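Local coordinates for protein putative nucleoside-diphosphate-sugar epimerase (Staphylococcus aureus subsp. aureus, PDB 3E48) that probably binds NAD(P)H through a Rossmann fold and is classed as a putative nucleoside-diphosphate-sugar epimerase, its substrate and function not being established, at residues Met4-Thr9 with Val69-Ser74; Thr14-Gln19 with Asp176-Val181; Ile83-Asn88 with Ser118-Tyr123; Ile102-Tyr107 with Thr136-Ala141. All blocks are in the same frame, centred on the assembly; numbering follows the deposited sequence.

Interaction 1: Met4-Thr9 with Val69-Ser74; sequences MLTGAT and VVFIPS
Leu5 and Val70 pair across two parallel strands, and their side chains cross obliquely, with Leu5 CD1 3.6 Å from Val70 CG1. Leu5 CD1 also lies 3.8 Å from Ile72 CD1; with CG turned opposite the backbone N (chi1 173°), one branch of the leucine serves both neighbours. Ile16 and Thr17 of helix 11-22 cover this face. On the reverse face the selenomethionine at Met4 meets Val69 more loosely, CG to CG2 at 4.3 Å, and its selenium turns off from Val69. The backbones are joined by Val70 N to Met4 O (2.7 Å) and Thr6 N to Val70 O (3.0 Å). These are neighbouring strands in the parallel part of the Rossmann sheet; Gly7, with positive phi, begins the glycine-rich turn that in relatives binds the dinucleotide phosphates. Thr6 holds OG1 between its backbone N and carbonyl carbon (chi1 67°), where it accepts a weak, 3.3 Å bond from Ile72 N and sits 3.4 Å from Phe71 CD1, slanted to the ring. The stronger partner of this hydroxyl is Tyr53 OH, which also bonds Ile72 O, while the Tyr53 ring stacks on Phe71.

Interaction 2: Thr14-Gln19 with Asp176-Val181; sequences THITNQ and DIARGV
His15 meets Ala178 through its CB, which lies 3.6 Å from Ala178 CB, while Arg174 packs against the histidine side chain. One residue on, Ile16 marks the close approach of the helices: its CA is 4.9 Å from that of Ala178, and its CG1 rests 3.8 Å from Ala178 CB. The small methyl allows the short helix axes to come within 8.6 Å, crossing at -51°. With CG1 set opposite the carbonyl carbon (chi1 -60°), the isoleucine reaches on to Val181, the two side chains meeting at about a right angle, CD1 to CG1 at 4.0 Å. Gln19, a turn later, stretches its extended chain over the second helix. Its NE2 lies 3.4 Å from Ala178 CB and bonds Asn175 O, which anchors the amide; OE1 lies 3.2 Å from Arg179 CA and 3.4 Å from Arg179 CG. Ala178 CB is thus received among His15, Ile16 and Gln19. The Arg179 guanidinium, its plane 62° from the amide, leads off to a salt bridge with Asp268 and a weak one with Asp176. Helix 11-22, which follows the glycine-rich turn, leans through Ile16 and Thr17 on Leu5 of strand 3-6 and through Ile16 and Gln19 on Ile182, while Phe262 and Val266 of helix 261-266 pack against Arg179.

Interaction 3: Ile83-Asn88 with Ser118-Tyr123; sequences IPEVEN and SPYFGY
Ile83 sits between two tyrosines at the apolar centre. Its CG2 makes an off-centre CH-pi contact with the Tyr123 ring, 4.1 Å from the centroid, while CD1 lies over a face of that ring and 3.9 Å from Tyr120 CD1. Val86 adds CG1 at the edge of Tyr123, 3.8 Å from CD1. Both tyrosines carry CG opposite the backbone N (chi1 169° in Tyr120), which sends their rings from helix 118-131 across to helix 84-96; the short axes are nearly parallel and 10.5 Å apart, so the rings fill a wide gap. Further out, Tyr123 OH donates to Glu87 OE2 at 2.6 Å, on the anti side and 24° out of the plane of a carboxylate turned 64° from the ring. Tyr120 OH lies 2.6 Å from Glu85 OE1, with carboxylate and ring almost perpendicular, and Glu85 OE2 is probably hydrogen-bonded to Ser74 OG. Helix 118-131 meets the second subunit, Ser118 packing on its Arg126 and Pro119 on its Tyr123, and Phe80 of that subunit packs on Glu87 and Tyr123. A donated hydroxyl on Glu87 would help keep its carboxylate ionised beside that interface, and it fixes the outer end of the Tyr123 ring.

Interaction 4: Ile102-Tyr107 with Thr136-Ala141; sequences IFIGYY and TYVRMA
Gly105 O is gripped by two groups of the neighbouring strand: the Met140 N-H, 2.8 Å away and in the carbonyl plane, and the CA-H of Arg139, with CA at 3.2 Å. Four more backbone hydrogen bonds join these parallel strands, from Phe103 N-Thr136 O to Tyr107 N-Met140 O. Tyr137 OH stands 4.0 Å from Gly105 CA, where the absence of a side chain leaves room for the hydroxyl. This hydroxyl donates to a water in the plane of its ring, which in turn donates to Tyr106 O at 2.7 Å. The Phe103 and Tyr137 rings run side by side, planes 12° apart but slid so far that they barely overlap. On the reverse face the selenomethionine at Met140 presses CE tightly on Ile104 CG2, at 3.5 Å. At the far end of the pairing, Tyr107 CG sits between its backbone N and carbonyl carbon (chi1 74°), which brings the ring under Ala141, whose CA stands 3.5 Å from the ring centroid. Arg139 lays its guanidinium over Tyr107 CA and is held by Asp109 and Gln257. Helix 118-131 of this beta-alpha-beta crossover covers Phe103, helix 174-186 covers Ile104, Val138 and Met140, and strand 68-71 bonds Ile102 and Ile104.

Overall arrangement
Interactions 1 and 4, centres about 12 Å apart, belong to one sheet, in its parallel part, joined where Val69 O meets Ile102 N at 2.7 Å. Interaction 2 lies on one face of it: Leu5 CD2 touches Thr17 OG1 at 3.3 Å, and Val181 CG2 reaches Ile104 CD1 at 3.6 Å. Interaction 3 lies on the other, with Tyr120 OH 3.6 Å from Phe103 CZ and a probable hydrogen bond between Ser74 OG and Glu85 OE2. The centres of interactions 2 and 3 are about 23 Å apart and the nearest atoms of interactions 2 and 3 about 11 Å. The nucleotide pocket expected of this family would probably open at the C-terminal ends of the parallel strands, near the turn that starts in interaction 1.

Interaction 1: Met4-Thr9 with Val69-Ser74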
loop_
_atom_site.group_PDB
_atom_site.type_symbol
_atom_site.label_atom_id
_atom_site.label_comp_id
_atom_site.label_asym_id
_atom_site.label_seq_id
_atom_site.Cartn_x
_atom_site.Cartn_y
_atom_site.Cartn_z
HETATM N N MSE B 4 -17.350 18.617 -1.406
HETATM C CA MSE B 4 -17.909 17.762 -0.370
HETATM C C MSE B 4 -16.800 17.261 0.554
HETATM O O MSE B 4 -15.827 16.672 0.092
HETATM C CB MSE B 4 -18.617 16.570 -1.017
HETATM C CG MSE B 4 -18.667 15.325 -0.159
HETATM SE SE MSE B 4 -19.910 15.469 1.306
HETATM C CE MSE B 4 -21.511 15.659 0.261
ATOM N N LEU B 5 -16.944 17.514 1.850
ATOM C CA LEU B 5 -15.975 17.055 2.841
ATOM C C LEU B 5 -16.620 15.917 3.630
ATOM O O LEU B 5 -17.643 16.127 4.287
ATOM C CB LEU B 5 -15.613 18.186 3.809
ATOM C CG LEU B 5 -14.719 17.765 4.994
ATOM C CD1 LEU B 5 -13.351 17.335 4.472
ATOM C CD2 LEU B 5 -14.565 18.925 5.979
ATOM N N THR B 6 -16.052 14.716 3.563
ATOM C CA THR B 6 -16.626 13.601 4.317
ATOM C C THR B 6 -15.993 13.531 5.704
ATOM O O THR B 6 -14.855 13.963 5.892
ATOM C CB THR B 6 -16.421 12.232 3.599
ATOM O OG1 THR B 6 -15.028 11.897 3.586
ATOM C CG2 THR B 6 -16.943 12.293 2.164
ATOM N N GLY B 7 -16.735 12.994 6.671
ATOM C CA GLY B 7 -16.233 12.882 8.032
ATOM C C GLY B 7 -15.990 14.240 8.665
ATOM O O GLY B 7 -15.123 14.397 9.524
ATOM N N ALA B 8 -16.791 15.217 8.251
ATOM C CA ALA B 8 -16.677 16.595 8.720
ATOM C C ALA B 8 -16.826 16.846 10.220
ATOM O O ALA B 8 -16.332 17.856 10.723
ATOM C CB ALA B 8 -17.670 17.464 7.959
ATOM N N THR B 9 -17.502 15.951 10.936
ATOM C CA THR B 9 -17.693 16.144 12.370
ATOM C C THR B 9 -16.581 15.530 13.218
ATOM O O THR B 9 -16.589 15.639 14.444
ATOM C CB THR B 9 -19.072 15.604 12.846
ATOM O OG1 THR B 9 -19.244 14.252 12.413
ATOM C CG2 THR B 9 -20.206 16.463 12.277
ATOM N N VAL B 69 -14.399 15.917 -3.937
ATOM C CA VAL B 69 -14.618 15.240 -2.671
ATOM C C VAL B 69 -13.312 15.238 -1.886
ATOM O O VAL B 69 -12.263 14.841 -2.402
ATOM C CB VAL B 69 -15.075 13.773 -2.883
ATOM C CG1 VAL B 69 -15.075 13.019 -1.555
ATOM C CG2 VAL B 69 -16.471 13.749 -3.497
ATOM N N VAL B 70 -13.386 15.722 -0.650
ATOM C CA VAL B 70 -12.241 15.752 0.254
ATOM C C VAL B 70 -12.597 14.629 1.218
ATOM O O VAL B 70 -13.550 14.739 1.989
ATOM C CB VAL B 70 -12.144 17.099 0.995
ATOM C CG1 VAL B 70 -10.893 17.128 1.863
ATOM C CG2 VAL B 70 -12.117 18.241 -0.014
ATOM N N PHE B 71 -11.835 13.540 1.136
ATOM C CA PHE B 71 -12.076 12.337 1.927
ATOM C C PHE B 71 -11.177 12.173 3.139
ATOM O O PHE B 71 -9.954 12.172 3.017
ATOM C CB PHE B 71 -11.906 11.108 1.029
ATOM C CG PHE B 71 -12.336 9.818 1.662
ATOM C CD1 PHE B 71 -13.682 9.473 1.702
ATOM C CD2 PHE B 71 -11.401 8.949 2.223
ATOM C CE1 PHE B 71 -14.099 8.281 2.292
ATOM C CE2 PHE B 71 -11.806 7.748 2.817
ATOM C CZ PHE B 71 -13.163 7.415 2.851
ATOM N N ILE B 72 -11.797 12.030 4.305
ATOM C CA ILE B 72 -11.070 11.811 5.548
ATOM C C ILE B 72 -11.339 10.366 5.954
ATOM O O ILE B 72 -12.474 10.003 6.261
ATOM C CB ILE B 72 -11.567 12.748 6.665
ATOM C CG1 ILE B 72 -11.322 14.201 6.251
ATOM C CG2 ILE B 72 -10.856 12.428 7.981
ATOM C CD1 ILE B 72 -11.833 15.217 7.247
ATOM N N PRO B 73 -10.300 9.518 5.941
ATOM C CA PRO B 73 -10.470 8.110 6.319
ATOM C C PRO B 73 -11.026 7.937 7.732
ATOM O O PRO B 73 -10.848 8.806 8.587
ATOM C CB PRO B 73 -9.055 7.546 6.200
ATOM C CG PRO B 73 -8.464 8.351 5.090
ATOM C CD PRO B 73 -8.944 9.762 5.421
ATOM N N SER B 74 -11.698 6.814 7.968
ATOM C CA SER B 74 -12.259 6.511 9.282
ATOM C C SER B 74 -11.148 5.929 10.154
ATOM O O SER B 74 -10.003 5.831 9.713
ATOM C CB SER B 74 -13.386 5.483 9.163
ATOM O OG SER B 74 -12.880 4.202 8.803
#

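Interaction 2: Thr14-Gln19 with Asp176-Val181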
loop_
_atom_site.group_PDB
_atom_site.type_symbol
_atom_site.label_atom_id
_atom_site.label_comp_id
_atom_site.label_asym_id
_atom_site.label_seq_id
_atom_site.Cartn_x
_atom_site.Cartn_y
_atom_site.Cartn_z
ATOM N N THR B 14 -13.687 18.837 11.716
ATOM C CA THR B 14 -14.247 20.022 12.355
ATOM C C THR B 14 -13.344 21.222 12.073
ATOM O O THR B 14 -13.829 22.315 11.756
ATOM C CB THR B 14 -14.412 19.789 13.877
ATOM O OG1 THR B 14 -15.391 18.765 14.089
ATOM C CG2 THR B 14 -14.867 21.053 14.576
ATOM N N HIS B 15 -12.032 21.015 12.175
ATOM C CA HIS B 15 -11.068 22.078 11.889
ATOM C C HIS B 15 -11.244 22.566 10.456
ATOM O O HIS B 15 -11.365 23.766 10.204
ATOM C CB HIS B 15 -9.633 21.566 12.063
ATOM C CG HIS B 15 -9.171 21.534 13.485
ATOM N ND1 HIS B 15 -8.724 22.656 14.148
ATOM C CD2 HIS B 15 -9.108 20.519 14.378
ATOM C CE1 HIS B 15 -8.405 22.334 15.388
ATOM N NE2 HIS B 15 -8.629 21.043 15.554
ATOM N N ILE B 16 -11.257 21.624 9.517
ATOM C CA ILE B 16 -11.403 21.964 8.107
ATOM C C ILE B 16 -12.712 22.685 7.805
ATOM O O ILE B 16 -12.725 23.658 7.051
ATOM C CB ILE B 16 -11.311 20.711 7.214
ATOM C CG1 ILE B 16 -9.942 20.043 7.403
ATOM C CG2 ILE B 16 -11.510 21.099 5.752
ATOM C CD1 ILE B 16 -9.785 18.729 6.645
ATOM N N THR B 17 -13.807 22.213 8.393
ATOM C CA THR B 17 -15.107 22.830 8.158
ATOM C C THR B 17 -15.182 24.246 8.724
ATOM O O THR B 17 -15.668 25.155 8.055
ATOM C CB THR B 17 -16.253 21.998 8.764
ATOM O OG1 THR B 17 -16.217 20.666 8.234
ATOM C CG2 THR B 17 -17.603 22.635 8.420
ATOM N N ASN B 18 -14.714 24.442 9.952
ATOM C CA ASN B 18 -14.751 25.784 10.527
ATOM C C ASN B 18 -13.860 26.734 9.734
ATOM O O ASN B 18 -14.202 27.902 9.545
ATOM C CB ASN B 18 -14.331 25.776 12.000
ATOM C CG ASN B 18 -15.391 25.165 12.904
ATOM O OD1 ASN B 18 -16.585 25.434 12.747
ATOM N ND2 ASN B 18 -14.963 24.354 13.859
ATOM N N GLN B 19 -12.721 26.240 9.265
ATOM C CA GLN B 19 -11.833 27.087 8.483
ATOM C C GLN B 19 -12.464 27.398 7.125
ATOM O O GLN B 19 -12.305 28.498 6.604
ATOM C CB GLN B 19 -10.456 26.423 8.314
ATOM C CG GLN B 19 -9.579 26.496 9.568
ATOM C CD GLN B 19 -8.181 25.920 9.361
ATOM O OE1 GLN B 19 -7.632 25.985 8.262
ATOM N NE2 GLN B 19 -7.595 25.369 10.429
ATOM N N ASP B 176 -2.965 23.049 11.762
ATOM C CA ASP B 176 -2.065 23.253 10.630
ATOM C C ASP B 176 -2.363 22.325 9.455
ATOM O O ASP B 176 -2.215 22.717 8.293
ATOM C CB ASP B 176 -0.600 23.108 11.060
ATOM C CG ASP B 176 -0.100 24.316 11.843
ATOM O OD1 ASP B 176 -0.721 25.398 11.748
ATOM O OD2 ASP B 176 0.926 24.193 12.540
ATOM N N ILE B 177 -2.780 21.095 9.743
ATOM C CA ILE B 177 -3.115 20.174 8.666
ATOM C C ILE B 177 -4.303 20.787 7.939
ATOM O O ILE B 177 -4.324 20.862 6.712
ATOM C CB ILE B 177 -3.509 18.789 9.214
ATOM C CG1 ILE B 177 -2.262 18.090 9.760
ATOM C CG2 ILE B 177 -4.175 17.953 8.113
ATOM C CD1 ILE B 177 -2.561 16.837 10.535
ATOM N N ALA B 178 -5.284 21.248 8.710
ATOM C CA ALA B 178 -6.468 21.859 8.125
ATOM C C ALA B 178 -6.109 23.085 7.291
ATOM O O ALA B 178 -6.688 23.296 6.227
ATOM C CB ALA B 178 -7.466 22.231 9.218
ATOM N N ARG B 179 -5.164 23.900 7.758
ATOM C CA ARG B 179 -4.791 25.082 6.980
ATOM C C ARG B 179 -4.208 24.676 5.628
ATOM O O ARG B 179 -4.485 25.307 4.605
ATOM C CB ARG B 179 -3.787 25.950 7.748
ATOM C CG ARG B 179 -4.351 26.562 9.029
ATOM C CD ARG B 179 -3.257 27.258 9.824
ATOM N NE ARG B 179 -2.723 28.424 9.125
ATOM C CZ ARG B 179 -1.598 29.046 9.466
ATOM N NH1 ARG B 179 -0.882 28.611 10.496
ATOM N NH2 ARG B 179 -1.190 30.103 8.783
ATOM N N GLY B 180 -3.404 23.618 5.626
ATOM C CA GLY B 180 -2.818 23.149 4.382
ATOM C C GLY B 180 -3.881 22.610 3.441
ATOM O O GLY B 180 -3.844 22.866 2.237
ATOM N N VAL B 181 -4.833 21.856 3.986
ATOM C CA VAL B 181 -5.903 21.289 3.176
ATOM C C VAL B 181 -6.773 22.400 2.579
ATOM O O VAL B 181 -7.138 22.343 1.405
ATOM C CB VAL B 181 -6.770 20.313 4.016
ATOM C CG1 VAL B 181 -7.984 19.859 3.224
ATOM C CG2 VAL B 181 -5.933 19.097 4.418
#

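Interaction 3: Ile83-Asn88 with Ser118-Tyr123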
loop_
_atom_site.group_PDB
_atom_site.type_symbol
_atom_site.label_atom_id
_atom_site.label_comp_id
_atom_site.label_asym_id
_atom_site.label_seq_id
_atom_site.Cartn_x
_atom_site.Cartn_y
_atom_site.Cartn_z
ATOM N N ILE B 83 -10.522 -1.124 4.212
ATOM C CA ILE B 83 -10.433 -1.116 2.750
ATOM C C ILE B 83 -11.713 -0.784 1.973
ATOM O O ILE B 83 -11.680 0.002 1.027
ATOM C CB ILE B 83 -9.916 -2.485 2.224
ATOM C CG1 ILE B 83 -8.484 -2.702 2.687
ATOM C CG2 ILE B 83 -10.003 -2.538 0.705
ATOM C CD1 ILE B 83 -7.550 -1.590 2.285
ATOM N N PRO B 84 -12.851 -1.392 2.341
ATOM C CA PRO B 84 -14.101 -1.110 1.622
ATOM C C PRO B 84 -14.385 0.386 1.481
ATOM O O PRO B 84 -15.033 0.831 0.536
ATOM C CB PRO B 84 -15.144 -1.835 2.466
ATOM C CG PRO B 84 -14.372 -3.047 2.945
ATOM C CD PRO B 84 -13.063 -2.422 3.376
ATOM N N GLU B 85 -13.869 1.142 2.437
ATOM C CA GLU B 85 -13.994 2.589 2.496
ATOM C C GLU B 85 -13.537 3.252 1.198
ATOM O O GLU B 85 -14.273 4.031 0.571
ATOM C CB GLU B 85 -13.106 3.055 3.626
ATOM C CG GLU B 85 -13.331 4.402 4.146
ATOM C CD GLU B 85 -12.557 4.575 5.416
ATOM O OE1 GLU B 85 -11.386 5.013 5.363
ATOM O OE2 GLU B 85 -13.124 4.226 6.464
ATOM N N VAL B 86 -12.304 2.944 0.812
ATOM C CA VAL B 86 -11.714 3.516 -0.391
ATOM C C VAL B 86 -12.338 2.919 -1.641
ATOM O O VAL B 86 -12.457 3.596 -2.655
ATOM C CB VAL B 86 -10.174 3.305 -0.427
ATOM C CG1 VAL B 86 -9.840 1.825 -0.491
ATOM C CG2 VAL B 86 -9.579 4.047 -1.618
ATOM N N GLU B 87 -12.729 1.649 -1.576
ATOM C CA GLU B 87 -13.369 1.032 -2.726
ATOM C C GLU B 87 -14.660 1.798 -2.990
ATOM O O GLU B 87 -14.969 2.117 -4.131
ATOM C CB GLU B 87 -13.704 -0.440 -2.459
ATOM C CG GLU B 87 -12.522 -1.408 -2.531
ATOM C CD GLU B 87 -11.957 -1.567 -3.931
ATOM O OE1 GLU B 87 -12.728 -1.481 -4.908
ATOM O OE2 GLU B 87 -10.740 -1.804 -4.062
ATOM N N ASN B 88 -15.402 2.104 -1.933
ATOM C CA ASN B 88 -16.653 2.823 -2.101
ATOM C C ASN B 88 -16.421 4.246 -2.580
ATOM O O ASN B 88 -17.185 4.769 -3.392
ATOM C CB ASN B 88 -17.464 2.796 -0.806
ATOM C CG ASN B 88 -18.022 1.414 -0.512
ATOM O OD1 ASN B 88 -18.117 0.574 -1.413
ATOM N ND2 ASN B 88 -18.404 1.174 0.739
ATOM N N SER B 118 -0.686 0.700 7.751
ATOM C CA SER B 118 0.055 1.006 6.529
ATOM C C SER B 118 -0.543 0.316 5.289
ATOM O O SER B 118 -0.585 0.911 4.214
ATOM C CB SER B 118 1.549 0.659 6.673
ATOM O OG SER B 118 1.770 -0.729 6.714
ATOM N N PRO B 119 -1.029 -0.935 5.423
ATOM C CA PRO B 119 -1.602 -1.596 4.244
ATOM C C PRO B 119 -2.757 -0.785 3.648
ATOM O O PRO B 119 -2.882 -0.664 2.427
ATOM C CB PRO B 119 -2.071 -2.944 4.791
ATOM C CG PRO B 119 -1.114 -3.206 5.913
ATOM C CD PRO B 119 -1.035 -1.848 6.582
ATOM N N TYR B 120 -3.599 -0.231 4.517
ATOM C CA TYR B 120 -4.732 0.568 4.060
ATOM C C TYR B 120 -4.281 1.781 3.263
ATOM O O TYR B 120 -4.804 2.044 2.182
ATOM C CB TYR B 120 -5.580 1.048 5.242
ATOM C CG TYR B 120 -6.606 2.100 4.860
ATOM C CD1 TYR B 120 -7.806 1.744 4.239
ATOM C CD2 TYR B 120 -6.363 3.458 5.091
ATOM C CE1 TYR B 120 -8.740 2.710 3.862
ATOM C CE2 TYR B 120 -7.291 4.433 4.713
ATOM C CZ TYR B 120 -8.475 4.049 4.101
ATOM O OH TYR B 120 -9.409 5.002 3.735
ATOM N N PHE B 121 -3.310 2.518 3.787
ATOM C CA PHE B 121 -2.847 3.715 3.097
ATOM C C PHE B 121 -2.097 3.401 1.814
ATOM O O PHE B 121 -2.207 4.134 0.831
ATOM C CB PHE B 121 -2.015 4.571 4.049
ATOM C CG PHE B 121 -2.838 5.206 5.131
ATOM C CD1 PHE B 121 -3.765 6.198 4.814
ATOM C CD2 PHE B 121 -2.740 4.773 6.446
ATOM C CE1 PHE B 121 -4.589 6.752 5.794
ATOM C CE2 PHE B 121 -3.558 5.318 7.441
ATOM C CZ PHE B 121 -4.486 6.310 7.112
ATOM N N GLY B 122 -1.337 2.311 1.810
ATOM C CA GLY B 122 -0.642 1.942 0.593
ATOM C C GLY B 122 -1.674 1.569 -0.458
ATOM O O GLY B 122 -1.558 1.944 -1.622
ATOM N N TYR B 123 -2.694 0.824 -0.039
ATOM C CA TYR B 123 -3.754 0.392 -0.935
ATOM C C TYR B 123 -4.554 1.565 -1.491
ATOM O O TYR B 123 -4.850 1.610 -2.685
ATOM C CB TYR B 123 -4.677 -0.570 -0.187
ATOM C CG TYR B 123 -5.751 -1.227 -1.022
ATOM C CD1 TYR B 123 -6.950 -0.568 -1.309
ATOM C CD2 TYR B 123 -5.593 -2.540 -1.473
ATOM C CE1 TYR B 123 -7.973 -1.207 -2.016
ATOM C CE2 TYR B 123 -6.603 -3.184 -2.178
ATOM C CZ TYR B 123 -7.789 -2.517 -2.443
ATOM O OH TYR B 123 -8.791 -3.182 -3.111
#

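Interaction 4: Ile102-Tyr107 with Thr136-Ala141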
loop_
_atom_site.group_PDB
_atom_site.type_symbol
_atom_site.label_atom_id
_atom_site.label_comp_id
_atom_site.label_asym_id
_atom_site.label_seq_id
_atom_site.Cartn_x
_atom_site.Cartn_y
_atom_site.Cartn_z
ATOM N N ILE B 102 -9.641 14.668 -3.146
ATOM C CA ILE B 102 -8.514 15.094 -2.330
ATOM C C ILE B 102 -8.550 14.085 -1.188
ATOM O O ILE B 102 -9.491 14.072 -0.396
ATOM C CB ILE B 102 -8.700 16.532 -1.793
ATOM C CG1 ILE B 102 -8.765 17.513 -2.970
ATOM C CG2 ILE B 102 -7.545 16.891 -0.853
ATOM C CD1 ILE B 102 -9.039 18.967 -2.581
ATOM N N PHE B 103 -7.541 13.220 -1.126
ATOM C CA PHE B 103 -7.489 12.173 -0.106
ATOM C C PHE B 103 -6.520 12.525 1.012
ATOM O O PHE B 103 -5.357 12.819 0.759
ATOM C CB PHE B 103 -7.073 10.847 -0.752
ATOM C CG PHE B 103 -7.208 9.655 0.152
ATOM C CD1 PHE B 103 -8.325 8.832 0.077
ATOM C CD2 PHE B 103 -6.217 9.352 1.076
ATOM C CE1 PHE B 103 -8.456 7.715 0.913
ATOM C CE2 PHE B 103 -6.336 8.236 1.921
ATOM C CZ PHE B 103 -7.459 7.420 1.836
ATOM N N ILE B 104 -7.009 12.501 2.249
ATOM C CA ILE B 104 -6.177 12.824 3.407
ATOM C C ILE B 104 -5.606 11.547 4.029
ATOM O O ILE B 104 -6.276 10.887 4.822
ATOM C CB ILE B 104 -6.988 13.565 4.486
ATOM C CG1 ILE B 104 -7.681 14.789 3.873
ATOM C CG2 ILE B 104 -6.066 13.972 5.634
ATOM C CD1 ILE B 104 -6.742 15.800 3.264
ATOM N N GLY B 105 -4.366 11.217 3.679
ATOM C CA GLY B 105 -3.743 10.016 4.204
ATOM C C GLY B 105 -2.692 10.268 5.267
ATOM O O GLY B 105 -2.225 11.392 5.437
ATOM N N TYR B 106 -2.318 9.210 5.980
ATOM C CA TYR B 106 -1.319 9.287 7.046
ATOM C C TYR B 106 0.066 8.959 6.486
ATOM O O TYR B 106 0.190 8.110 5.606
ATOM C CB TYR B 106 -1.701 8.306 8.154
ATOM C CG TYR B 106 -0.914 8.450 9.434
ATOM C CD1 TYR B 106 -0.710 9.705 10.013
ATOM C CD2 TYR B 106 -0.413 7.329 10.094
ATOM C CE1 TYR B 106 -0.027 9.841 11.217
ATOM C CE2 TYR B 106 0.269 7.453 11.301
ATOM C CZ TYR B 106 0.457 8.714 11.856
ATOM O OH TYR B 106 1.127 8.843 13.048
ATOM N N TYR B 107 1.106 9.608 7.010
ATOM C CA TYR B 107 2.464 9.395 6.508
ATOM C C TYR B 107 3.153 8.065 6.835
ATOM O O TYR B 107 4.237 7.798 6.321
ATOM C CB TYR B 107 3.383 10.560 6.917
ATOM C CG TYR B 107 3.826 10.640 8.373
ATOM C CD1 TYR B 107 4.977 11.352 8.713
ATOM C CD2 TYR B 107 3.089 10.060 9.404
ATOM C CE1 TYR B 107 5.386 11.489 10.042
ATOM C CE2 TYR B 107 3.491 10.196 10.744
ATOM C CZ TYR B 107 4.642 10.910 11.051
ATOM O OH TYR B 107 5.043 11.038 12.365
ATOM N N THR B 136 -5.616 14.327 -5.580
ATOM C CA THR B 136 -4.535 15.001 -4.873
ATOM C C THR B 136 -4.374 14.193 -3.599
ATOM O O THR B 136 -5.317 14.067 -2.820
ATOM C CB THR B 136 -4.931 16.455 -4.529
ATOM O OG1 THR B 136 -5.248 17.156 -5.740
ATOM C CG2 THR B 136 -3.791 17.178 -3.825
ATOM N N TYR B 137 -3.193 13.621 -3.401
ATOM C CA TYR B 137 -2.949 12.805 -2.221
ATOM C C TYR B 137 -2.164 13.617 -1.194
ATOM O O TYR B 137 -1.015 14.003 -1.422
ATOM C CB TYR B 137 -2.198 11.531 -2.625
ATOM C CG TYR B 137 -2.324 10.416 -1.616
ATOM C CD1 TYR B 137 -1.443 10.319 -0.541
ATOM C CD2 TYR B 137 -3.366 9.492 -1.700
ATOM C CE1 TYR B 137 -1.601 9.330 0.434
ATOM C CE2 TYR B 137 -3.533 8.501 -0.730
ATOM C CZ TYR B 137 -2.647 8.430 0.332
ATOM O OH TYR B 137 -2.805 7.469 1.302
ATOM N N VAL B 138 -2.812 13.889 -0.066
ATOM C CA VAL B 138 -2.212 14.683 0.997
ATOM C C VAL B 138 -1.830 13.803 2.173
ATOM O O VAL B 138 -2.693 13.229 2.821
ATOM C CB VAL B 138 -3.204 15.761 1.488
ATOM C CG1 VAL B 138 -2.551 16.631 2.557
ATOM C CG2 VAL B 138 -3.674 16.602 0.311
ATOM N N ARG B 139 -0.539 13.687 2.456
ATOM C CA ARG B 139 -0.107 12.866 3.578
ATOM C C ARG B 139 0.155 13.768 4.778
ATOM O O ARG B 139 0.746 14.836 4.636
ATOM C CB ARG B 139 1.147 12.072 3.187
ATOM C CG ARG B 139 0.853 11.028 2.110
ATOM C CD ARG B 139 2.109 10.479 1.429
ATOM N NE ARG B 139 2.931 9.672 2.324
ATOM C CZ ARG B 139 4.102 10.061 2.816
ATOM N NH1 ARG B 139 4.594 11.252 2.500
ATOM N NH2 ARG B 139 4.781 9.256 3.624
HETATM N N MSE B 140 -0.308 13.356 5.952
HETATM C CA MSE B 140 -0.101 14.165 7.145
HETATM C C MSE B 140 0.797 13.482 8.169
HETATM O O MSE B 140 0.845 12.248 8.245
HETATM C CB MSE B 140 -1.452 14.508 7.787
HETATM C CG MSE B 140 -2.194 13.317 8.361
HETATM SE SE MSE B 140 -4.011 13.745 8.918
HETATM C CE MSE B 140 -4.865 12.130 8.301
ATOM N N ALA B 141 1.515 14.292 8.945
ATOM C CA ALA B 141 2.394 13.785 9.996
ATOM C C ALA B 141 1.526 13.477 11.220
ATOM O O ALA B 141 0.301 13.553 11.137
ATOM C CB ALA B 141 3.466 14.823 10.333
HETATM O O HOH W 1 -0.856 7.605 3.218
#